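Pseudoperoxidase (Leishmania major, PDB 5VIA) binds heme b within a peroxidase fold, although peroxidase activity, the usual role of its family, is uncertain here. Local coordinates at residues T40-A45 against H142-L147; F135-I140 against L244-N249; A21-Q26 against A93-K98; K25-R30 against A70-Y75. All coordinates share one frame; numbering follows the deposited sequence.

Interaction 1: T40-A45 against H142-L147. With HEM (protoporphyrin IX containing Fe), chain B.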
loop_
_atom_site.group_PDB
_atom_site.type_symbol
_atom_site.label_atom_id
_atom_site.label_comp_id
_atom_site.label_asym_id
_atom_site.label_seq_id
_atom_site.Cartn_x
_atom_site.Cartn_y
_atom_site.Cartn_z
ATOM N N THR A 40 3.318 -2.626 -3.167
ATOM C CA THR A 40 3.814 -2.374 -4.513
ATOM C C THR A 40 2.833 -1.582 -5.390
ATOM O O THR A 40 3.256 -0.806 -6.240
ATOM C CB THR A 40 4.188 -3.690 -5.183
ATOM O OG1 THR A 40 5.178 -4.347 -4.379
ATOM C CG2 THR A 40 4.779 -3.444 -6.540
ATOM N N ALA A 41 1.531 -1.767 -5.191
ATOM C CA ALA A 41 0.567 -1.004 -5.983
ATOM C C ALA A 41 0.698 0.472 -5.648
ATOM O O ALA A 41 0.561 1.331 -6.528
ATOM C CB ALA A 41 -0.838 -1.481 -5.739
ATOM N N PHE A 42 0.938 0.761 -4.368
ATOM C CA PHE A 42 1.171 2.130 -3.922
ATOM C C PHE A 42 2.523 2.671 -4.381
ATOM O O PHE A 42 2.610 3.813 -4.859
ATOM C CB PHE A 42 1.017 2.267 -2.389
ATOM C CG PHE A 42 1.491 3.596 -1.851
ATOM C CD1 PHE A 42 0.942 4.792 -2.319
ATOM C CD2 PHE A 42 2.481 3.656 -0.882
ATOM C CE1 PHE A 42 1.379 6.019 -1.826
ATOM C CE2 PHE A 42 2.925 4.871 -0.389
ATOM C CZ PHE A 42 2.376 6.059 -0.865
ATOM N N VAL A 43 3.581 1.873 -4.231
ATOM C CA VAL A 43 4.897 2.273 -4.731
ATOM C C VAL A 43 4.799 2.720 -6.201
ATOM O O VAL A 43 5.288 3.801 -6.571
ATOM C CB VAL A 43 5.924 1.118 -4.604
ATOM C CG1 VAL A 43 7.261 1.545 -5.125
ATOM C CG2 VAL A 43 6.053 0.672 -3.143
ATOM N N LEU A 44 4.145 1.904 -7.030
ATOM C CA LEU A 44 4.073 2.193 -8.462
ATOM C C LEU A 44 3.282 3.469 -8.714
ATOM O O LEU A 44 3.716 4.330 -9.472
ATOM C CB LEU A 44 3.449 1.012 -9.208
ATOM C CG LEU A 44 4.355 -0.235 -9.244
ATOM C CD1 LEU A 44 3.646 -1.402 -9.900
ATOM C CD2 LEU A 44 5.655 0.079 -9.969
ATOM N N ALA A 45 2.136 3.593 -8.056
ATOM C CA ALA A 45 1.271 4.754 -8.240
ATOM C C ALA A 45 1.941 6.021 -7.741
ATOM O O ALA A 45 1.831 7.072 -8.378
ATOM C CB ALA A 45 -0.048 4.542 -7.533
ATOM N N HIS A 142 -3.949 12.251 -2.154
ATOM C CA HIS A 142 -4.930 12.881 -3.039
ATOM C C HIS A 142 -4.453 12.746 -4.481
ATOM O O HIS A 142 -5.264 12.628 -5.411
ATOM C CB HIS A 142 -5.119 14.360 -2.689
ATOM C CG HIS A 142 -6.011 14.606 -1.506
ATOM N ND1 HIS A 142 -7.357 14.301 -1.512
ATOM C CD2 HIS A 142 -5.761 15.178 -0.304
ATOM C CE1 HIS A 142 -7.892 14.650 -0.355
ATOM N NE2 HIS A 142 -6.948 15.193 0.395
ATOM N N ALA A 143 -3.133 12.748 -4.665
ATOM C CA ALA A 143 -2.544 12.742 -5.999
ATOM C C ALA A 143 -2.572 11.380 -6.705
ATOM O O ALA A 143 -2.178 11.278 -7.865
ATOM C CB ALA A 143 -1.119 13.300 -5.943
ATOM N N LEU A 144 -3.041 10.345 -6.012
ATOM C CA LEU A 144 -3.140 8.999 -6.574
ATOM C C LEU A 144 -4.451 8.812 -7.332
ATOM O O LEU A 144 -5.197 7.874 -7.050
ATOM C CB LEU A 144 -3.039 7.954 -5.450
ATOM C CG LEU A 144 -1.808 8.067 -4.527
ATOM C CD1 LEU A 144 -1.793 6.958 -3.488
ATOM C CD2 LEU A 144 -0.526 8.012 -5.328
ATOM N N GLY A 145 -4.742 9.717 -8.271
ATOM C CA GLY A 145 -5.936 9.614 -9.095
ATOM C C GLY A 145 -7.000 10.665 -8.788
ATOM O O GLY A 145 -8.091 10.624 -9.351
ATOM N N GLY A 146 -6.690 11.601 -7.897
ATOM C CA GLY A 146 -7.672 12.570 -7.448
ATOM C C GLY A 146 -8.633 11.942 -6.458
ATOM O O GLY A 146 -9.839 11.862 -6.718
ATOM N N LEU A 147 -8.092 11.485 -5.327
ATOM C CA LEU A 147 -8.891 10.860 -4.281
ATOM C C LEU A 147 -9.586 11.911 -3.412
ATOM O O LEU A 147 -9.038 13.001 -3.192
ATOM C CB LEU A 147 -7.987 10.005 -3.371
ATOM C CG LEU A 147 -7.104 8.932 -3.991
ATOM C CD1 LEU A 147 -6.547 8.043 -2.881
ATOM C CD2 LEU A 147 -7.901 8.106 -4.931
HETATM C CHA HEM B . 4.222 -0.758 5.033
HETATM C CHB HEM B . 4.364 4.001 6.075
HETATM C CHC HEM B . 1.064 4.701 2.584
HETATM C CHD HEM B . 0.404 -0.105 2.084
HETATM C C1A HEM B . 4.580 0.468 5.538
HETATM C C2A HEM B . 5.703 0.689 6.422
HETATM C C3A HEM B . 5.757 1.986 6.710
HETATM C C4A HEM B . 4.654 2.652 6.021
HETATM C CMA HEM B . 6.793 2.674 7.617
HETATM C CAA HEM B . 6.693 -0.399 6.894
HETATM C CBA HEM B . 7.591 -0.636 5.665
HETATM C CGA HEM B . 8.650 -1.690 5.897
HETATM O O1A HEM B . 9.509 -1.488 6.791
HETATM O O2A HEM B . 8.655 -2.717 5.163
HETATM C C1B HEM B . 3.500 4.639 5.208
HETATM C C2B HEM B . 3.223 6.054 5.136
HETATM C C3B HEM B . 2.328 6.272 4.160
HETATM C C4B HEM B . 1.965 4.972 3.598
HETATM C CMB HEM B . 3.890 7.122 6.016
HETATM C CAB HEM B . 1.791 7.677 3.787
HETATM C CBB HEM B . 1.358 7.971 2.557
HETATM C C1C HEM B . 0.585 3.478 2.146
HETATM C C2C HEM B . -0.467 3.255 1.145
HETATM C C3C HEM B . -0.637 1.912 1.013
HETATM C C4C HEM B . 0.293 1.260 1.923
HETATM C CMC HEM B . -1.201 4.401 0.392
HETATM C CAC HEM B . -1.560 1.057 0.114
HETATM C CBC HEM B . -2.318 1.572 -0.864
HETATM C C1D HEM B . 1.355 -0.741 2.843
HETATM C C2D HEM B . 1.482 -2.176 2.992
HETATM C C3D HEM B . 2.674 -2.382 3.917
HETATM C C4D HEM B . 3.145 -1.048 4.231
HETATM C CMD HEM B . 0.599 -3.269 2.351
HETATM C CAD HEM B . 3.264 -3.736 4.390
HETATM C CBD HEM B . 4.278 -4.125 3.305
HETATM C CGD HEM B . 4.982 -5.419 3.636
HETATM O O1D HEM B . 5.984 -5.758 2.939
HETATM O O2D HEM B . 4.542 -6.099 4.597
HETATM N NA HEM B . 3.951 1.689 5.316
HETATM N NB HEM B . 2.713 4.008 4.269
HETATM N NC HEM B . 1.022 2.230 2.600
HETATM N ND HEM B . 2.341 -0.108 3.596
HETATM FE FE HEM B . 2.569 1.968 3.928
#
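The Phe-42 ring lies nearly parallel to the porphyrin, one face toward the heme, whose methyl CMC sits 3.4 Å above the ring plane toward its rim; at the ring's edge, near its plane, stands methyl CD1 of Leu-144. The phenyl comes from helix 33-49, which probably corresponds to the distal helix of the peroxidase fold, and it also touches Cys-60, an axial ligand of the iron. With CG anti to the backbone N (chi1 170°), the ring reaches off the helix over pyrrole C and the neighbouring meso carbon, CE2 lying 3.5 Å from heme CHC. A large flat hydrocarbon suits this place because it can meet porphyrin on a face and aliphatic groups along an edge.

Leu-144 crosses the phenyl at about a right angle, its CD1 3.7 Å from Phe-42 CD1. Its other branch, CD2, rests 4.1 Å from Ala-45 CB, one turn further along the helix, where a small side chain permits close approach. The leucine is the centre of an inverse gamma turn in a tight loop, followed by Gly-145, where a CB would run into Leu-144 O so that only glycine fits easily, and Gly-146, where positive phi merely favours it. The loop is closed by His-142, whose ND1 donates to Leu-147 O at 2.7 Å, nearly in the imidazole plane but 36° out of the carbonyl plane.

Interaction 2: F135-I140 against L244-N249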
loop_
_atom_site.group_PDB
_atom_site.type_symbol
_atom_site.label_atom_id
_atom_site.label_comp_id
_atom_site.label_asym_id
_atom_site.label_seq_id
_atom_site.Cartn_x
_atom_site.Cartn_y
_atom_site.Cartn_z
ATOM N N PHE A 135 6.885 15.287 1.645
ATOM C CA PHE A 135 5.538 15.766 1.364
ATOM C C PHE A 135 4.581 15.235 2.418
ATOM O O PHE A 135 4.803 14.154 2.966
ATOM C CB PHE A 135 5.095 15.291 -0.013
ATOM C CG PHE A 135 5.734 16.039 -1.148
ATOM C CD1 PHE A 135 5.229 17.267 -1.553
ATOM C CD2 PHE A 135 6.832 15.512 -1.817
ATOM C CE1 PHE A 135 5.804 17.956 -2.607
ATOM C CE2 PHE A 135 7.413 16.196 -2.866
ATOM C CZ PHE A 135 6.890 17.418 -3.271
ATOM N N SER A 136 3.526 15.992 2.717
ATOM C CA SER A 136 2.518 15.529 3.672
ATOM C C SER A 136 1.764 14.328 3.109
ATOM O O SER A 136 1.741 14.095 1.890
ATOM C CB SER A 136 1.537 16.647 4.010
ATOM O OG SER A 136 0.665 16.871 2.907
ATOM N N ILE A 137 1.143 13.565 3.997
ATOM C CA ILE A 137 0.346 12.410 3.596
ATOM C C ILE A 137 -0.851 12.763 2.670
ATOM O O ILE A 137 -1.032 12.111 1.646
ATOM C CB ILE A 137 -0.068 11.564 4.821
ATOM C CG1 ILE A 137 1.176 10.890 5.421
ATOM C CG2 ILE A 137 -1.108 10.516 4.441
ATOM C CD1 ILE A 137 0.905 10.025 6.660
ATOM N N PRO A 138 -1.660 13.788 3.021
ATOM C CA PRO A 138 -2.747 14.167 2.104
ATOM C C PRO A 138 -2.255 14.572 0.717
ATOM O O PRO A 138 -2.899 14.210 -0.282
ATOM C CB PRO A 138 -3.390 15.366 2.806
ATOM C CG PRO A 138 -3.171 15.088 4.266
ATOM C CD PRO A 138 -1.790 14.466 4.325
ATOM N N THR A 139 -1.140 15.299 0.646
ATOM C CA THR A 139 -0.575 15.723 -0.642
ATOM C C THR A 139 -0.299 14.514 -1.530
ATOM O O THR A 139 -0.653 14.489 -2.719
ATOM C CB THR A 139 0.722 16.522 -0.439
ATOM O OG1 THR A 139 0.416 17.756 0.230
ATOM C CG2 THR A 139 1.408 16.825 -1.783
ATOM N N ILE A 140 0.314 13.493 -0.940
ATOM C CA ILE A 140 0.630 12.297 -1.685
ATOM C C ILE A 140 -0.629 11.527 -2.064
ATOM O O ILE A 140 -0.816 11.183 -3.232
ATOM C CB ILE A 140 1.584 11.375 -0.882
ATOM C CG1 ILE A 140 2.898 12.112 -0.597
ATOM C CG2 ILE A 140 1.828 10.098 -1.656
ATOM C CD1 ILE A 140 3.835 11.376 0.337
ATOM N N LEU A 244 -0.347 9.660 12.850
ATOM C CA LEU A 244 -0.974 9.971 14.130
ATOM C C LEU A 244 -1.416 11.432 14.222
ATOM O O LEU A 244 -2.454 11.740 14.818
ATOM C CB LEU A 244 -0.011 9.643 15.284
ATOM C CG LEU A 244 0.363 8.167 15.424
ATOM C CD1 LEU A 244 1.534 7.968 16.383
ATOM C CD2 LEU A 244 -0.847 7.387 15.903
ATOM N N GLU A 245 -0.630 12.337 13.645
ATOM C CA GLU A 245 -0.932 13.759 13.768
ATOM C C GLU A 245 -2.214 14.104 13.019
ATOM O O GLU A 245 -2.910 15.055 13.369
ATOM C CB GLU A 245 0.243 14.619 13.292
ATOM C CG GLU A 245 1.429 14.633 14.264
ATOM C CD GLU A 245 1.065 15.141 15.656
ATOM O OE1 GLU A 245 0.596 16.293 15.780
ATOM O OE2 GLU A 245 1.257 14.387 16.636
ATOM N N LEU A 246 -2.536 13.303 12.008
ATOM C CA LEU A 246 -3.771 13.479 11.253
ATOM C C LEU A 246 -5.016 13.209 12.106
ATOM O O LEU A 246 -6.092 13.736 11.819
ATOM C CB LEU A 246 -3.743 12.609 9.999
ATOM C CG LEU A 246 -2.733 13.123 8.970
ATOM C CD1 LEU A 246 -2.691 12.257 7.737
ATOM C CD2 LEU A 246 -3.057 14.558 8.588
ATOM N N LEU A 247 -4.861 12.419 13.170
ATOM C CA LEU A 247 -5.941 12.205 14.141
ATOM C C LEU A 247 -6.345 13.497 14.849
ATOM O O LEU A 247 -7.384 13.546 15.513
ATOM C CB LEU A 247 -5.553 11.134 15.170
ATOM C CG LEU A 247 -5.373 9.734 14.584
ATOM C CD1 LEU A 247 -4.967 8.731 15.641
ATOM C CD2 LEU A 247 -6.643 9.291 13.896
ATOM N N LYS A 248 -5.524 14.536 14.709
ATOM C CA LYS A 248 -5.814 15.839 15.300
ATOM C C LYS A 248 -6.613 16.714 14.341
ATOM O O LYS A 248 -7.274 17.665 14.759
ATOM C CB LYS A 248 -4.519 16.548 15.695
ATOM C CG LYS A 248 -3.850 15.980 16.933
ATOM C CD LYS A 248 -2.355 16.248 16.891
ATOM C CE LYS A 248 -1.743 16.204 18.279
ATOM N NZ LYS A 248 -2.048 14.921 18.968
ATOM N N ASN A 249 -6.539 16.402 13.053
ATOM C CA ASN A 249 -7.366 17.098 12.079
ATOM C C ASN A 249 -8.814 16.624 12.165
ATOM O O ASN A 249 -9.089 15.422 12.140
ATOM C CB ASN A 249 -6.830 16.906 10.664
ATOM C CG ASN A 249 -7.740 17.512 9.616
ATOM O OD1 ASN A 249 -8.446 16.797 8.896
ATOM N ND2 ASN A 249 -7.742 18.843 9.533
#
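This is a small, purely apolar contact at the heme's periphery, between the first turn of helix 137-142 and the 3-10 turn that follows helix 241-245. It depends on Leu-246, whose CD1 lies 4.0 Å from Ile-137 CB and equally near Ile-137 CG2, the two side chains crossing obliquely. The same methyl approaches the proline ring of Pro-138 at its CD, 4.2 Å away. Leucine is long enough to carry a methyl to both, with Ile-137 CA and Leu-246 CA 8.8 Å apart. Behind it Trp-252 of helix 250-261 packs on the leucine, while in this peroxidase fold Ile-137 also touches the heme, its side chain about 7 Å from that of the axial ligand His-159.

Both segments carry helix N-caps. Ser-136 precedes helix 137-142, and its OG shares a 2.8 Å hydrogen bond with Thr-139 OG1. First-turn nitrogens have no carbonyl one turn back within the helix, so Pro-138, lacking an N-H, costs nothing. Asn-249 precedes helix 250-261, its OD1 accepting from the backbone N of Trp-252.

Interaction 3: A21-Q26 against A93-K98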
loop_
_atom_site.group_PDB
_atom_site.type_symbol
_atom_site.label_atom_id
_atom_site.label_comp_id
_atom_site.label_asym_id
_atom_site.label_seq_id
_atom_site.Cartn_x
_atom_site.Cartn_y
_atom_site.Cartn_z
ATOM N N ALA A 21 -5.590 -15.936 -9.454
ATOM C CA ALA A 21 -5.466 -17.246 -8.830
ATOM C C ALA A 21 -4.010 -17.711 -8.803
ATOM O O ALA A 21 -3.565 -18.317 -7.827
ATOM C CB ALA A 21 -6.332 -18.251 -9.541
ATOM N N SER A 22 -3.276 -17.425 -9.879
ATOM C CA SER A 22 -1.864 -17.787 -9.974
ATOM C C SER A 22 -1.032 -17.029 -8.936
ATOM O O SER A 22 -0.130 -17.592 -8.329
ATOM C CB SER A 22 -1.327 -17.517 -11.382
ATOM O OG SER A 22 -2.095 -18.176 -12.376
ATOM N N ALA A 23 -1.336 -15.757 -8.727
ATOM C CA ALA A 23 -0.642 -14.998 -7.693
ATOM C C ALA A 23 -0.965 -15.536 -6.292
ATOM O O ALA A 23 -0.076 -15.658 -5.444
ATOM C CB ALA A 23 -0.975 -13.519 -7.798
ATOM N N CYS A 24 -2.235 -15.859 -6.053
ATOM C CA CYS A 24 -2.658 -16.409 -4.765
ATOM C C CYS A 24 -1.912 -17.684 -4.380
ATOM O O CYS A 24 -1.582 -17.880 -3.207
ATOM C CB CYS A 24 -4.156 -16.694 -4.778
ATOM S SG CYS A 24 -5.166 -15.229 -4.537
ATOM N N LYS A 25 -1.661 -18.550 -5.358
ATOM C CA LYS A 25 -0.942 -19.795 -5.099
ATOM C C LYS A 25 0.490 -19.512 -4.647
ATOM O O LYS A 25 1.016 -20.197 -3.765
ATOM C CB LYS A 25 -0.966 -20.702 -6.334
ATOM C CG LYS A 25 -2.382 -21.028 -6.826
ATOM C CD LYS A 25 -2.409 -22.253 -7.735
ATOM C CE LYS A 25 -3.847 -22.686 -8.082
ATOM N NZ LYS A 25 -4.441 -21.923 -9.232
ATOM N N GLN A 26 1.109 -18.493 -5.241
ATOM C CA GLN A 26 2.442 -18.059 -4.828
ATOM C C GLN A 26 2.414 -17.582 -3.374
ATOM O O GLN A 26 3.292 -17.925 -2.572
ATOM C CB GLN A 26 2.961 -16.954 -5.757
ATOM C CG GLN A 26 3.354 -17.448 -7.154
ATOM C CD GLN A 26 4.400 -18.552 -7.109
ATOM O OE1 GLN A 26 5.333 -18.509 -6.303
ATOM N NE2 GLN A 26 4.237 -19.556 -7.964
ATOM N N ALA A 93 -1.529 -7.226 -6.843
ATOM C CA ALA A 93 -1.903 -6.454 -5.665
ATOM C C ALA A 93 -3.313 -6.839 -5.246
ATOM O O ALA A 93 -3.586 -7.059 -4.059
ATOM C CB ALA A 93 -1.823 -4.944 -5.951
ATOM N N ILE A 94 -4.209 -6.922 -6.229
ATOM C CA ILE A 94 -5.590 -7.326 -5.976
ATOM C C ILE A 94 -5.625 -8.731 -5.378
ATOM O O ILE A 94 -6.412 -9.015 -4.476
ATOM C CB ILE A 94 -6.439 -7.240 -7.281
ATOM C CG1 ILE A 94 -6.647 -5.772 -7.687
ATOM C CG2 ILE A 94 -7.796 -7.908 -7.119
ATOM C CD1 ILE A 94 -7.233 -5.610 -9.085
ATOM N N ALA A 95 -4.755 -9.609 -5.862
ATOM C CA ALA A 95 -4.655 -10.954 -5.298
ATOM C C ALA A 95 -4.143 -10.923 -3.856
ATOM O O ALA A 95 -4.520 -11.773 -3.039
ATOM C CB ALA A 95 -3.774 -11.828 -6.167
ATOM N N GLY A 96 -3.293 -9.943 -3.543
ATOM C CA GLY A 96 -2.818 -9.761 -2.177
ATOM C C GLY A 96 -3.968 -9.445 -1.235
ATOM O O GLY A 96 -4.058 -9.997 -0.131
ATOM N N ILE A 97 -4.857 -8.549 -1.665
ATOM C CA ILE A 97 -6.029 -8.212 -0.866
ATOM C C ILE A 97 -6.890 -9.454 -0.629
ATOM O O ILE A 97 -7.318 -9.728 0.506
ATOM C CB ILE A 97 -6.884 -7.126 -1.555
ATOM C CG1 ILE A 97 -6.077 -5.838 -1.730
ATOM C CG2 ILE A 97 -8.141 -6.835 -0.748
ATOM C CD1 ILE A 97 -6.745 -4.833 -2.658
ATOM N N LYS A 98 -7.170 -10.187 -1.703
ATOM C CA LYS A 98 -7.931 -11.432 -1.620
ATOM C C LYS A 98 -7.292 -12.408 -0.643
ATOM O O LYS A 98 -7.979 -13.013 0.199
ATOM C CB LYS A 98 -8.002 -12.090 -3.005
ATOM C CG LYS A 98 -8.819 -13.375 -3.073
ATOM C CD LYS A 98 -8.819 -13.934 -4.495
ATOM C CE LYS A 98 -9.847 -15.050 -4.688
ATOM N NZ LYS A 98 -9.539 -16.291 -3.955
#
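Two helices of the peroxidase fold, 16-29 and 85-99, cross here through a close, small-residue interface at one side of the heme domain. The short segments' axes approach to 8.6 Å at a crossing angle of -59°, and Ala-95 stands at the centre. Its side chain touches Val-20, Ala-23, Cys-24 and Phe-27, whose spacing along their helix makes Ala-95 a single knob in a four-residue hole. Alanine suits a knob at this separation: Ala-95 CB meets Ala-23 CB at 3.7 Å, methyl to methyl, and the nearest CA atoms, those of Cys-24 and Ala-95, are 5.8 Å apart.

Cys-24 fills the flank. Its SG, anti to the carbonyl carbon (chi1 -79°), leans along the neighbouring helix and lies 4.0 Å from Ala-95 CB. A thiol is compact and weakly polar, so it can sit in this buried setting beside both methyl and carbonyl groups. On the other helix, Ile-94 and Ile-97 turn instead to helix 263-279. Lys-98 borders the contact, offering aliphatic chain that turns at chi4 before the ammonium; the extended part of that chain brings CD to 3.9 Å from Cys-24 SG.

Interaction 4: K25-R30 against A70-Y75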
loop_
_atom_site.group_PDB
_atom_site.type_symbol
_atom_site.label_atom_id
_atom_site.label_comp_id
_atom_site.label_asym_id
_atom_site.label_seq_id
_atom_site.Cartn_x
_atom_site.Cartn_y
_atom_site.Cartn_z
ATOM N N LYS A 25 -1.661 -18.550 -5.358
ATOM C CA LYS A 25 -0.942 -19.795 -5.099
ATOM C C LYS A 25 0.490 -19.512 -4.647
ATOM O O LYS A 25 1.016 -20.197 -3.765
ATOM C CB LYS A 25 -0.966 -20.702 -6.334
ATOM C CG LYS A 25 -2.382 -21.028 -6.826
ATOM C CD LYS A 25 -2.409 -22.253 -7.735
ATOM C CE LYS A 25 -3.847 -22.686 -8.082
ATOM N NZ LYS A 25 -4.441 -21.923 -9.232
ATOM N N GLN A 26 1.109 -18.493 -5.241
ATOM C CA GLN A 26 2.442 -18.059 -4.828
ATOM C C GLN A 26 2.414 -17.582 -3.374
ATOM O O GLN A 26 3.292 -17.925 -2.572
ATOM C CB GLN A 26 2.961 -16.954 -5.757
ATOM C CG GLN A 26 3.354 -17.448 -7.154
ATOM C CD GLN A 26 4.400 -18.552 -7.109
ATOM O OE1 GLN A 26 5.333 -18.509 -6.303
ATOM N NE2 GLN A 26 4.237 -19.556 -7.964
ATOM N N PHE A 27 1.377 -16.819 -3.035
ATOM C CA PHE A 27 1.186 -16.319 -1.681
ATOM C C PHE A 27 0.970 -17.450 -0.686
ATOM O O PHE A 27 1.251 -17.294 0.501
ATOM C CB PHE A 27 0.004 -15.347 -1.630
ATOM C CG PHE A 27 0.192 -14.128 -2.481
ATOM C CD1 PHE A 27 1.473 -13.677 -2.793
ATOM C CD2 PHE A 27 -0.903 -13.440 -2.981
ATOM C CE1 PHE A 27 1.656 -12.551 -3.597
ATOM C CE2 PHE A 27 -0.730 -12.317 -3.777
ATOM C CZ PHE A 27 0.551 -11.867 -4.082
ATOM N N GLU A 28 0.469 -18.583 -1.161
ATOM C CA GLU A 28 0.252 -19.720 -0.278
ATOM C C GLU A 28 1.560 -20.288 0.283
ATOM O O GLU A 28 1.579 -20.837 1.387
ATOM C CB GLU A 28 -0.596 -20.793 -0.979
ATOM C CG GLU A 28 -2.078 -20.413 -1.037
ATOM C CD GLU A 28 -2.874 -21.186 -2.072
ATOM O OE1 GLU A 28 -2.361 -22.175 -2.632
ATOM O OE2 GLU A 28 -4.030 -20.793 -2.326
ATOM N N PHE A 29 2.653 -20.139 -0.463
ATOM C CA PHE A 29 3.968 -20.585 0.007
ATOM C C PHE A 29 4.787 -19.442 0.599
ATOM O O PHE A 29 5.629 -19.667 1.472
ATOM C CB PHE A 29 4.753 -21.263 -1.117
ATOM C CG PHE A 29 4.446 -22.722 -1.272
ATOM C CD1 PHE A 29 4.805 -23.625 -0.276
ATOM C CD2 PHE A 29 3.802 -23.197 -2.409
ATOM C CE1 PHE A 29 4.524 -24.978 -0.405
ATOM C CE2 PHE A 29 3.519 -24.543 -2.548
ATOM C CZ PHE A 29 3.885 -25.441 -1.543
ATOM N N ARG A 30 4.537 -18.225 0.118
ATOM C CA ARG A 30 5.179 -17.024 0.643
ATOM C C ARG A 30 4.100 -16.039 1.108
ATOM O O ARG A 30 3.840 -15.039 0.432
ATOM C CB ARG A 30 6.045 -16.356 -0.439
ATOM C CG ARG A 30 7.285 -17.154 -0.862
ATOM C CD ARG A 30 8.376 -17.097 0.205
ATOM N NE ARG A 30 8.640 -15.718 0.625
ATOM C CZ ARG A 30 9.721 -15.012 0.297
ATOM N NH1 ARG A 30 10.672 -15.544 -0.460
ATOM N NH2 ARG A 30 9.851 -13.762 0.729
ATOM N N ALA A 70 9.160 -8.844 -6.998
ATOM C CA ALA A 70 9.572 -8.819 -8.394
ATOM C C ALA A 70 9.742 -10.243 -8.900
ATOM O O ALA A 70 9.499 -10.520 -10.074
ATOM C CB ALA A 70 10.851 -8.034 -8.565
ATOM N N GLY A 71 10.167 -11.136 -8.009
ATOM C CA GLY A 71 10.206 -12.560 -8.300
ATOM C C GLY A 71 8.847 -13.097 -8.739
ATOM O O GLY A 71 8.747 -13.766 -9.768
ATOM N N ILE A 72 7.802 -12.808 -7.969
ATOM C CA ILE A 72 6.452 -13.255 -8.320
ATOM C C ILE A 72 5.942 -12.598 -9.616
ATOM O O ILE A 72 5.329 -13.256 -10.461
ATOM C CB ILE A 72 5.460 -13.014 -7.148
ATOM C CG1 ILE A 72 5.836 -13.899 -5.947
ATOM C CG2 ILE A 72 4.011 -13.285 -7.576
ATOM C CD1 ILE A 72 4.790 -13.921 -4.833
ATOM N N MET A 73 6.209 -11.303 -9.771
ATOM C CA MET A 73 5.816 -10.571 -10.968
ATOM C C MET A 73 6.433 -11.176 -12.215
ATOM O O MET A 73 5.777 -11.263 -13.256
ATOM C CB MET A 73 6.248 -9.109 -10.863
ATOM C CG MET A 73 5.709 -8.370 -9.663
ATOM S SD MET A 73 3.928 -8.133 -9.744
ATOM C CE MET A 73 3.708 -6.872 -8.484
ATOM N N ASN A 74 7.698 -11.585 -12.111
ATOM C CA ASN A 74 8.378 -12.245 -13.216
ATOM C C ASN A 74 7.740 -13.594 -13.528
ATOM O O ASN A 74 7.648 -13.988 -14.692
ATOM C CB ASN A 74 9.879 -12.423 -12.925
ATOM C CG ASN A 74 10.628 -11.094 -12.830
ATOM O OD1 ASN A 74 10.192 -10.077 -13.381
ATOM N ND2 ASN A 74 11.762 -11.103 -12.126
ATOM N N TYR A 75 7.306 -14.304 -12.487
ATOM C CA TYR A 75 6.624 -15.579 -12.686
ATOM C C TYR A 75 5.297 -15.365 -13.400
ATOM O O TYR A 75 4.985 -16.064 -14.360
ATOM C CB TYR A 75 6.375 -16.315 -11.368
ATOM C CG TYR A 75 5.575 -17.583 -11.565
ATOM C CD1 TYR A 75 6.191 -18.750 -11.987
ATOM C CD2 TYR A 75 4.201 -17.608 -11.343
ATOM C CE1 TYR A 75 5.469 -19.903 -12.180
ATOM C CE2 TYR A 75 3.470 -18.766 -11.538
ATOM C CZ TYR A 75 4.112 -19.906 -11.953
ATOM O OH TYR A 75 3.395 -21.066 -12.150
#
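Helices 16-29 and 67-79 run roughly antiparallel here, their short segments at 147° with axes 11.4 Å apart, a wide spacing bridged by long side chains. The nearest CA atoms are those of Gln-26 and Ile-72, 7.2 Å apart.

Ile-72 spans much of the gap. Its CG1 is anti to the carbonyl carbon and the chain then extends (chi2 -170°), carrying CD1 across to Gln-26 CB at 3.7 Å. The same methyl meets the Phe-27 ring obliquely, 3.6 Å from CE1. A long, branched aliphatic is apt where a phenyl and the methylene root of a glutamine are to be covered together; Phe-27 itself packs onward against Ala-95 of helix 85-99.

Nearer solvent, Gln-26 bends at chi2 (-57°), bringing NE2 over one face of the Tyr-75 ring, 3.7 Å above its plane and displaced toward the rim. Amide and ring planes are 47° apart, neither stacked flat nor perpendicular. Toward the start of helix 67-79, Arg-30 forms salt bridges with Asp-68 of that helix and with Asp-32.

The contact thus grades from hydrocarbon inside to polar outside, where the amide nitrogen and the aromatic pi face are consistent with a weak, favourable amino-aromatic attraction.

In the fold
From the N terminus, helix 16-29 opens two loops: interaction 4 closes the shorter at 70-75, and interaction 3, starting from the same stretch, closes the longer at 93-98. Both enclose 40-45, from which interaction 1 runs on to 142-147, so it crosses them. Interaction 2 opens at 135-140, within that span, and closes at 244-249, so it crosses interaction 1 but follows 3 and 4 in series. Helix 33-49 touches a segment of each of the other contacts: Ala-41 packs on Ala-93, Thr-40 on Met-73 and Phe-42 on Ile-140. Interactions 3 and 4, centres about 8 Å apart, bind the early helices together; interaction 2, across the chain's centre, ties later segments beside the heme.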